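Local coordinates for putative acetyltransferase (Streptococcus mutans, PDB 3LD2), which binds coenzyme A and is probably an acyltransferase of the GNAT family, a group that transfers acyl groups from acyl-coenzyme A, at residues Gln108-Phe113 with Tyr142-Ile147; Glu50-Lys54 with Leu65-Ser69. One frame throughout, in Å; residues are numbered along the deposited sequence.

Interaction 1 of 2, residues Gln108-Phe113 with Tyr142-Ile147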
ATOM      1  N   GLN A 108     -11.048   0.464 -15.784  1.00 20.62           N
ATOM      2  CA  GLN A 108     -11.658   0.911 -14.524  1.00 25.31           C
ATOM      3  C   GLN A 108     -11.944  -0.205 -13.507  1.00 21.38           C
ATOM      4  O   GLN A 108     -12.291   0.067 -12.357  1.00 16.43           O
ATOM      5  CB  GLN A 108     -12.980   1.612 -14.837  1.00 25.32           C
ATOM      6  CG  GLN A 108     -14.004   0.649 -15.434  1.00 25.01           C
ATOM      7  CD  GLN A 108     -15.343   1.303 -15.753  1.00 35.03           C
ATOM      8  OE1 GLN A 108     -15.408   2.449 -16.221  1.00 32.62           O
ATOM      9  NE2 GLN A 108     -16.424   0.559 -15.516  1.00 36.28           N
ATOM     10  N   HIS A 109     -11.830  -1.457 -13.934  1.00 19.81           N
ATOM     11  CA  HIS A 109     -12.184  -2.562 -13.055  1.00 19.16           C
ATOM     12  C   HIS A 109     -10.994  -3.080 -12.204  1.00 15.81           C
ATOM     13  O   HIS A 109     -11.108  -4.095 -11.530  1.00 15.60           O
ATOM     14  CB  HIS A 109     -12.788  -3.695 -13.888  1.00 18.19           C
ATOM     15  CG  HIS A 109     -11.825  -4.283 -14.865  1.00 20.35           C
ATOM     16  ND1 HIS A 109     -11.320  -3.569 -15.928  1.00 19.89           N
ATOM     17  CD2 HIS A 109     -11.239  -5.502 -14.914  1.00 18.38           C
ATOM     18  CE1 HIS A 109     -10.483  -4.331 -16.607  1.00 20.07           C
ATOM     19  NE2 HIS A 109     -10.414  -5.509 -16.010  1.00 20.72           N
ATOM     20  N   ILE A 110      -9.869  -2.376 -12.245  1.00 15.44           N
ATOM     21  CA  ILE A 110      -8.675  -2.774 -11.506  1.00 17.36           C
ATOM     22  C   ILE A 110      -8.345  -1.778 -10.393  1.00 12.94           C
ATOM     23  O   ILE A 110      -8.050  -0.621 -10.662  1.00 13.93           O
ATOM     24  CB  ILE A 110      -7.439  -2.892 -12.442  1.00 15.67           C
ATOM     25  CG1 ILE A 110      -7.766  -3.779 -13.651  1.00 19.18           C
ATOM     26  CG2 ILE A 110      -6.237  -3.426 -11.671  1.00 11.90           C
ATOM     27  CD1 ILE A 110      -6.652  -3.877 -14.674  1.00 18.38           C
ATOM     28  N   VAL A 111      -8.382  -2.221  -9.146  1.00 11.61           N
ATOM     29  CA  VAL A 111      -7.964  -1.352  -8.038  1.00 13.04           C
ATOM     30  C   VAL A 111      -6.485  -1.592  -7.642  1.00 12.49           C
ATOM     31  O   VAL A 111      -5.966  -2.708  -7.787  1.00 13.32           O
ATOM     32  CB  VAL A 111      -8.947  -1.437  -6.831  1.00 10.22           C
ATOM     33  CG1 VAL A 111      -8.892  -2.796  -6.155  1.00 10.78           C
ATOM     34  CG2 VAL A 111      -8.683  -0.325  -5.840  1.00 13.84           C
ATOM     35  N   THR A 112      -5.794  -0.541  -7.205  1.00 12.27           N
ATOM     36  CA  THR A 112      -4.448  -0.690  -6.606  1.00 13.40           C
ATOM     37  C   THR A 112      -4.357  -0.073  -5.168  1.00 12.99           C
ATOM     38  O   THR A 112      -5.277   0.628  -4.735  1.00 12.96           O
ATOM     39  CB  THR A 112      -3.329  -0.145  -7.562  1.00 13.03           C
ATOM     40  OG1 THR A 112      -2.017  -0.534  -7.095  1.00 12.78           O
ATOM     41  CG2 THR A 112      -3.402   1.354  -7.686  1.00  8.72           C
ATOM     42  N   PHE A 113      -3.273  -0.346  -4.431  1.00 12.62           N
ATOM     43  CA  PHE A 113      -3.124   0.160  -3.053  1.00 12.07           C
ATOM     44  C   PHE A 113      -1.696   0.149  -2.547  1.00 14.34           C
ATOM     45  O   PHE A 113      -0.878  -0.634  -3.001  1.00 17.01           O
ATOM     46  CB  PHE A 113      -3.988  -0.638  -2.066  1.00 13.06           C
ATOM     47  CG  PHE A 113      -3.502  -2.037  -1.833  1.00 12.37           C
ATOM     48  CD1 PHE A 113      -2.677  -2.330  -0.758  1.00 14.92           C
ATOM     49  CD2 PHE A 113      -3.856  -3.060  -2.697  1.00 11.86           C
ATOM     50  CE1 PHE A 113      -2.216  -3.627  -0.537  1.00 12.81           C
ATOM     51  CE2 PHE A 113      -3.405  -4.356  -2.497  1.00 14.32           C
ATOM     52  CZ  PHE A 113      -2.581  -4.643  -1.413  1.00 14.61           C
ATOM     53  N   TYR A 142     -14.814  -3.653  -7.963  1.00 25.07           N
ATOM     54  CA  TYR A 142     -13.716  -3.992  -8.885  1.00 19.97           C
ATOM     55  C   TYR A 142     -13.616  -5.487  -9.136  1.00 22.09           C
ATOM     56  O   TYR A 142     -14.174  -6.297  -8.393  1.00 26.35           O
ATOM     57  CB  TYR A 142     -12.354  -3.505  -8.369  1.00 19.29           C
ATOM     58  CG  TYR A 142     -12.165  -2.017  -8.206  1.00 13.82           C
ATOM     59  CD1 TYR A 142     -11.666  -1.237  -9.238  1.00 13.91           C
ATOM     60  CD2 TYR A 142     -12.443  -1.404  -7.005  1.00 15.35           C
ATOM     61  CE1 TYR A 142     -11.471   0.130  -9.082  1.00 13.91           C
ATOM     62  CE2 TYR A 142     -12.262  -0.039  -6.841  1.00 13.85           C
ATOM     63  CZ  TYR A 142     -11.770   0.724  -7.871  1.00 13.64           C
ATOM     64  OH  TYR A 142     -11.589   2.084  -7.678  1.00 11.80           O
ATOM     65  N   GLN A 143     -12.877  -5.855 -10.175  1.00 20.36           N
ATOM     66  CA  GLN A 143     -12.733  -7.261 -10.545  1.00 23.81           C
ATOM     67  C   GLN A 143     -11.400  -7.798 -10.046  1.00 23.55           C
ATOM     68  O   GLN A 143     -11.277  -8.967  -9.675  1.00 21.49           O
ATOM     69  CB  GLN A 143     -12.780  -7.412 -12.069  1.00 25.14           C
ATOM     70  CG  GLN A 143     -14.138  -7.146 -12.700  1.00 29.11           C
ATOM     71  CD  GLN A 143     -15.176  -8.139 -12.241  1.00 40.15           C
ATOM     72  OE1 GLN A 143     -16.100  -7.779 -11.510  1.00 45.08           O
ATOM     73  NE2 GLN A 143     -15.022  -9.409 -12.644  1.00 38.65           N
ATOM     74  N   LYS A 144     -10.405  -6.916 -10.037  1.00 18.58           N
ATOM     75  CA  LYS A 144      -9.029  -7.325  -9.907  1.00 18.32           C
ATOM     76  C   LYS A 144      -8.205  -6.293  -9.159  1.00 16.09           C
ATOM     77  O   LYS A 144      -8.296  -5.087  -9.428  1.00 13.28           O
ATOM     78  CB  LYS A 144      -8.433  -7.525 -11.301  1.00 17.61           C
ATOM     79  CG  LYS A 144      -7.025  -8.045 -11.312  1.00 15.05           C
ATOM     80  CD  LYS A 144      -6.345  -7.702 -12.610  1.00 17.39           C
ATOM     81  CE  LYS A 144      -5.085  -8.532 -12.807  1.00 19.74           C
ATOM     82  NZ  LYS A 144      -4.655  -8.539 -14.224  1.00 21.74           N
ATOM     83  N   VAL A 145      -7.409  -6.791  -8.215  1.00 14.28           N
ATOM     84  CA  VAL A 145      -6.394  -5.992  -7.554  1.00 14.33           C
ATOM     85  C   VAL A 145      -5.052  -6.269  -8.207  1.00 12.07           C
ATOM     86  O   VAL A 145      -4.709  -7.406  -8.492  1.00 11.56           O
ATOM     87  CB  VAL A 145      -6.219  -6.368  -6.072  1.00 11.79           C
ATOM     88  CG1 VAL A 145      -5.319  -5.358  -5.393  1.00  8.46           C
ATOM     89  CG2 VAL A 145      -7.543  -6.467  -5.390  1.00 12.27           C
ATOM     90  N   LEU A 146      -4.277  -5.223  -8.394  1.00 11.89           N
ATOM     91  CA  LEU A 146      -2.958  -5.385  -8.924  1.00 14.76           C
ATOM     92  C   LEU A 146      -1.943  -4.421  -8.262  1.00 14.57           C
ATOM     93  O   LEU A 146      -2.196  -3.215  -8.152  1.00 12.12           O
ATOM     94  CB  LEU A 146      -3.020  -5.229 -10.443  1.00 12.23           C
ATOM     95  CG  LEU A 146      -1.775  -5.589 -11.232  1.00 14.75           C
ATOM     96  CD1 LEU A 146      -2.130  -6.242 -12.530  1.00 18.24           C
ATOM     97  CD2 LEU A 146      -0.988  -4.317 -11.471  1.00 19.10           C
ATOM     98  N   ILE A 147      -0.805  -4.976  -7.827  1.00 12.37           N
ATOM     99  CA  ILE A 147       0.277  -4.188  -7.222  1.00 12.89           C
ATOM    100  C   ILE A 147       1.669  -4.534  -7.745  1.00 13.65           C
ATOM    101  O   ILE A 147       1.917  -5.629  -8.258  1.00 14.64           O
ATOM    102  CB  ILE A 147       0.319  -4.357  -5.699  1.00 13.63           C
ATOM    103  CG1 ILE A 147       0.370  -5.844  -5.353  1.00 12.04           C
ATOM    104  CG2 ILE A 147      -0.890  -3.657  -5.038  1.00 14.14           C
ATOM    105  CD1 ILE A 147       0.278  -6.131  -3.878  1.00 13.79           C
TER

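Interaction 2 of 2, residues Glu50-Lys54 with Leu65-Ser69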
ATOM      1  N   GLU A  50       4.422  11.469   8.721  1.00 18.36           N
ATOM      2  CA  GLU A  50       5.538  11.035   9.553  1.00 20.49           C
ATOM      3  C   GLU A  50       5.779   9.547   9.458  1.00 22.35           C
ATOM      4  O   GLU A  50       6.911   9.100   9.325  1.00 22.33           O
ATOM      5  CB  GLU A  50       5.281  11.381  11.019  1.00 22.34           C
ATOM      6  CG  GLU A  50       5.836  12.732  11.452  1.00 33.85           C
ATOM      7  CD  GLU A  50       7.377  12.801  11.419  1.00 42.22           C
ATOM      8  OE1 GLU A  50       7.895  13.554  10.564  1.00 42.12           O
ATOM      9  OE2 GLU A  50       8.059  12.120  12.237  1.00 38.89           O
ATOM     10  N   LEU A  51       4.704   8.776   9.552  1.00 19.23           N
ATOM     11  CA  LEU A  51       4.810   7.332   9.506  1.00 16.53           C
ATOM     12  C   LEU A  51       5.366   6.861   8.164  1.00 20.66           C
ATOM     13  O   LEU A  51       6.208   5.967   8.108  1.00 23.03           O
ATOM     14  CB  LEU A  51       3.447   6.691   9.766  1.00 14.20           C
ATOM     15  CG  LEU A  51       3.303   5.220   9.360  1.00 16.33           C
ATOM     16  CD1 LEU A  51       4.447   4.373   9.918  1.00 17.08           C
ATOM     17  CD2 LEU A  51       2.010   4.692   9.853  1.00 12.65           C
ATOM     18  N   GLU A  52       4.892   7.457   7.079  1.00 19.38           N
ATOM     19  CA  GLU A  52       5.266   6.972   5.769  1.00 19.38           C
ATOM     20  C   GLU A  52       6.714   7.281   5.537  1.00 22.51           C
ATOM     21  O   GLU A  52       7.452   6.474   4.957  1.00 20.57           O
ATOM     22  CB  GLU A  52       4.417   7.609   4.681  1.00 16.47           C
ATOM     23  CG  GLU A  52       3.289   6.706   4.264  1.00 20.71           C
ATOM     24  CD  GLU A  52       2.424   7.320   3.208  1.00 22.47           C
ATOM     25  OE1 GLU A  52       1.236   7.489   3.509  1.00 21.04           O
ATOM     26  OE2 GLU A  52       2.923   7.658   2.098  1.00 23.16           O
ATOM     27  N   ASN A  53       7.114   8.460   5.996  1.00 19.31           N
ATOM     28  CA  ASN A  53       8.453   8.926   5.735  1.00 20.86           C
ATOM     29  C   ASN A  53       9.473   8.194   6.618  1.00 24.10           C
ATOM     30  O   ASN A  53      10.671   8.236   6.345  1.00 24.96           O
ATOM     31  CB  ASN A  53       8.547  10.443   5.882  1.00 16.12           C
ATOM     32  CG  ASN A  53       8.012  11.196   4.660  1.00 20.08           C
ATOM     33  OD1 ASN A  53       7.868  10.633   3.576  1.00 22.00           O
ATOM     34  ND2 ASN A  53       7.733  12.480   4.833  1.00 17.67           N
ATOM     35  N   LYS A  54       9.006   7.505   7.654  1.00 19.01           N
ATOM     36  CA  LYS A  54       9.906   6.661   8.440  1.00 24.13           C
ATOM     37  C   LYS A  54       9.948   5.290   7.808  1.00 21.74           C
ATOM     38  O   LYS A  54      10.852   4.504   8.083  1.00 21.02           O
ATOM     39  CB  LYS A  54       9.452   6.515   9.910  1.00 24.90           C
ATOM     40  CG  LYS A  54       9.518   7.790  10.759  1.00 25.17           C
ATOM     41  CD  LYS A  54       8.607   7.703  11.990  1.00 28.13           C
ATOM     42  CE  LYS A  54       8.503   9.059  12.705  1.00 32.76           C
ATOM     43  NZ  LYS A  54       8.101   8.913  14.137  1.00 32.16           N
ATOM     44  N   LEU A  65      13.347   9.723  -2.409  1.00 19.75           N
ATOM     45  CA  LEU A  65      12.903   9.960  -1.045  1.00 19.74           C
ATOM     46  C   LEU A  65      13.162  11.418  -0.677  1.00 22.73           C
ATOM     47  O   LEU A  65      14.140  12.004  -1.138  1.00 25.68           O
ATOM     48  CB  LEU A  65      13.661   9.029  -0.100  1.00 18.63           C
ATOM     49  CG  LEU A  65      13.545   7.527  -0.411  1.00 22.47           C
ATOM     50  CD1 LEU A  65      14.567   6.727   0.371  1.00 24.88           C
ATOM     51  CD2 LEU A  65      12.146   6.987  -0.134  1.00 18.47           C
ATOM     52  N   PRO A  66      12.278  12.028   0.134  1.00 22.81           N
ATOM     53  CA  PRO A  66      11.085  11.449   0.760  1.00 22.18           C
ATOM     54  C   PRO A  66       9.934  11.373  -0.238  1.00 22.18           C
ATOM     55  O   PRO A  66       9.830  12.220  -1.117  1.00 20.93           O
ATOM     56  CB  PRO A  66      10.732  12.475   1.858  1.00 22.98           C
ATOM     57  CG  PRO A  66      11.748  13.609   1.744  1.00 19.85           C
ATOM     58  CD  PRO A  66      12.375  13.476   0.395  1.00 21.85           C
ATOM     59  N   VAL A  67       9.069  10.375  -0.098  1.00 22.59           N
ATOM     60  CA  VAL A  67       7.921  10.270  -0.982  1.00 25.06           C
ATOM     61  C   VAL A  67       6.666  11.015  -0.460  1.00 25.35           C
ATOM     62  O   VAL A  67       5.801  11.384  -1.238  1.00 20.78           O
ATOM     63  CB  VAL A  67       7.569   8.798  -1.252  1.00 24.64           C
ATOM     64  CG1 VAL A  67       8.838   7.955  -1.283  1.00 23.27           C
ATOM     65  CG2 VAL A  67       6.637   8.280  -0.181  1.00 25.83           C
ATOM     66  N   ALA A  68       6.567  11.240   0.848  1.00 25.91           N
ATOM     67  CA  ALA A  68       5.343  11.810   1.407  1.00 22.48           C
ATOM     68  C   ALA A  68       5.495  13.256   1.850  1.00 24.21           C
ATOM     69  O   ALA A  68       6.569  13.685   2.263  1.00 25.34           O
ATOM     70  CB  ALA A  68       4.824  10.959   2.553  1.00 20.95           C
ATOM     71  N   SER A  69       4.405  14.003   1.739  1.00 23.52           N
ATOM     72  CA  SER A  69       4.327  15.348   2.279  1.00 24.33           C
ATOM     73  C   SER A  69       2.861  15.637   2.551  1.00 22.28           C
ATOM     74  O   SER A  69       1.988  14.965   2.008  1.00 22.90           O
ATOM     75  CB  SER A  69       4.892  16.357   1.281  1.00 26.05           C
ATOM     76  OG  SER A  69       4.120  16.370   0.087  1.00 28.25           O
TER
HETATM   77  O   HOH W   1       9.470   8.819   1.995  1.00 17.09           O

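Interaction 1 of 2, residues Gln108-Phe113 with Tyr142-Ile147
V111 stands over the face of the Y142 ring, its CB 3.3 Å from the ring centroid and only 5° off the normal, a CH-pi contact with V111 CG2 also close to CE2 and CZ of Y142. Y142 CG lies beside its own backbone N (chi1 -63°), which lays the ring across V111, the two side chains crossing at about a right angle. At the far end F113 is approached by two aliphatic groups from different directions: I147 CG2 sits over one face of the ring, while V145 CG1 meets its edge in plane, 3.6 Å from F113 CE2. On the sheet face that carries I110, its CG2 packs against CB of L146, the two side chains running alongside each other and pointing the same way.

The backbones pair as parallel strands. H109 O takes two donors, Q143 N and K144 N, the second bond longer at 3.3 Å; V111 then gives its N to K144 O and receives L146 N on its O. The ladder ends with a side chain: T112 OG1, anti to its backbone N (chi1 -169°), donates to L146 O at 2.9 Å.

These are the two parallel strands of a beta-alpha-beta unit. Helix 126-138 connects them along the chain and packs on the sheet face that carries V111, where F134 and V138 meet it, while strands 92-100 and 180-190 continue the sheet antiparallel on either side.

Interaction 2 of 2, residues Glu50-Lys54 with Leu65-Ser69
N53 of helix 45-55 turns its side-chain amide onto the backbone of A68 and so joins two helices of the GNAT fold through the loop leading into helix 70-77. The amide uses both its ends. OD1 accepts from A68 N at 3.1 Å, on a lone pair in the carbonyl plane, and ND2 returns a straight bond (165° at the hydrogen) to A68 O. That oxygen lies in the plane of the N53 amide, although the donor stands well above the peptide carbonyl plane of A68. Two bonds to one residue leave the amide little freedom to rotate.

The close packing gathers round A68, which is buried: its methyl points toward the helix, with N53 OD1 3.2 Å from A68 CB. E52 is the second, looser neighbour, its CB 4.0 Å from A68 CB; its OE2 is also near this methyl and makes a weak hydrogen bond to W56 NE1.

Contact thins toward P66, which follows a cis peptide bond and is exposed; its CB comes no nearer than 3.8 Å to N53 OD1. Here water fills in for direct bonding, since V67 N lies too far from the amide to bond it. A single water molecule donates to N53 OD1 at 2.9 Å and accepts from V67 N at 2.6 Å.

In the fold
The two contacts lie on opposite sides of the chain's centre, with centres 24 Å apart and nearest atoms about 10 Å apart, so neither touches the other. Interaction 2 closes early in the chain, before interaction 1 opens. Both lie near the coenzyme A site without being given as part of it. The side chain of F113 in interaction 1 is about 7 Å from the bound cofactor and about 4 Å from that of I115, a CoA-binding residue further along the same strand. From interaction 2, the E52 side chain is about 8 Å from the cofactor and about 9 Å from the side chain of I115. Strand 110-117 therefore runs from the parallel pairing of interaction 1 toward the cofactor.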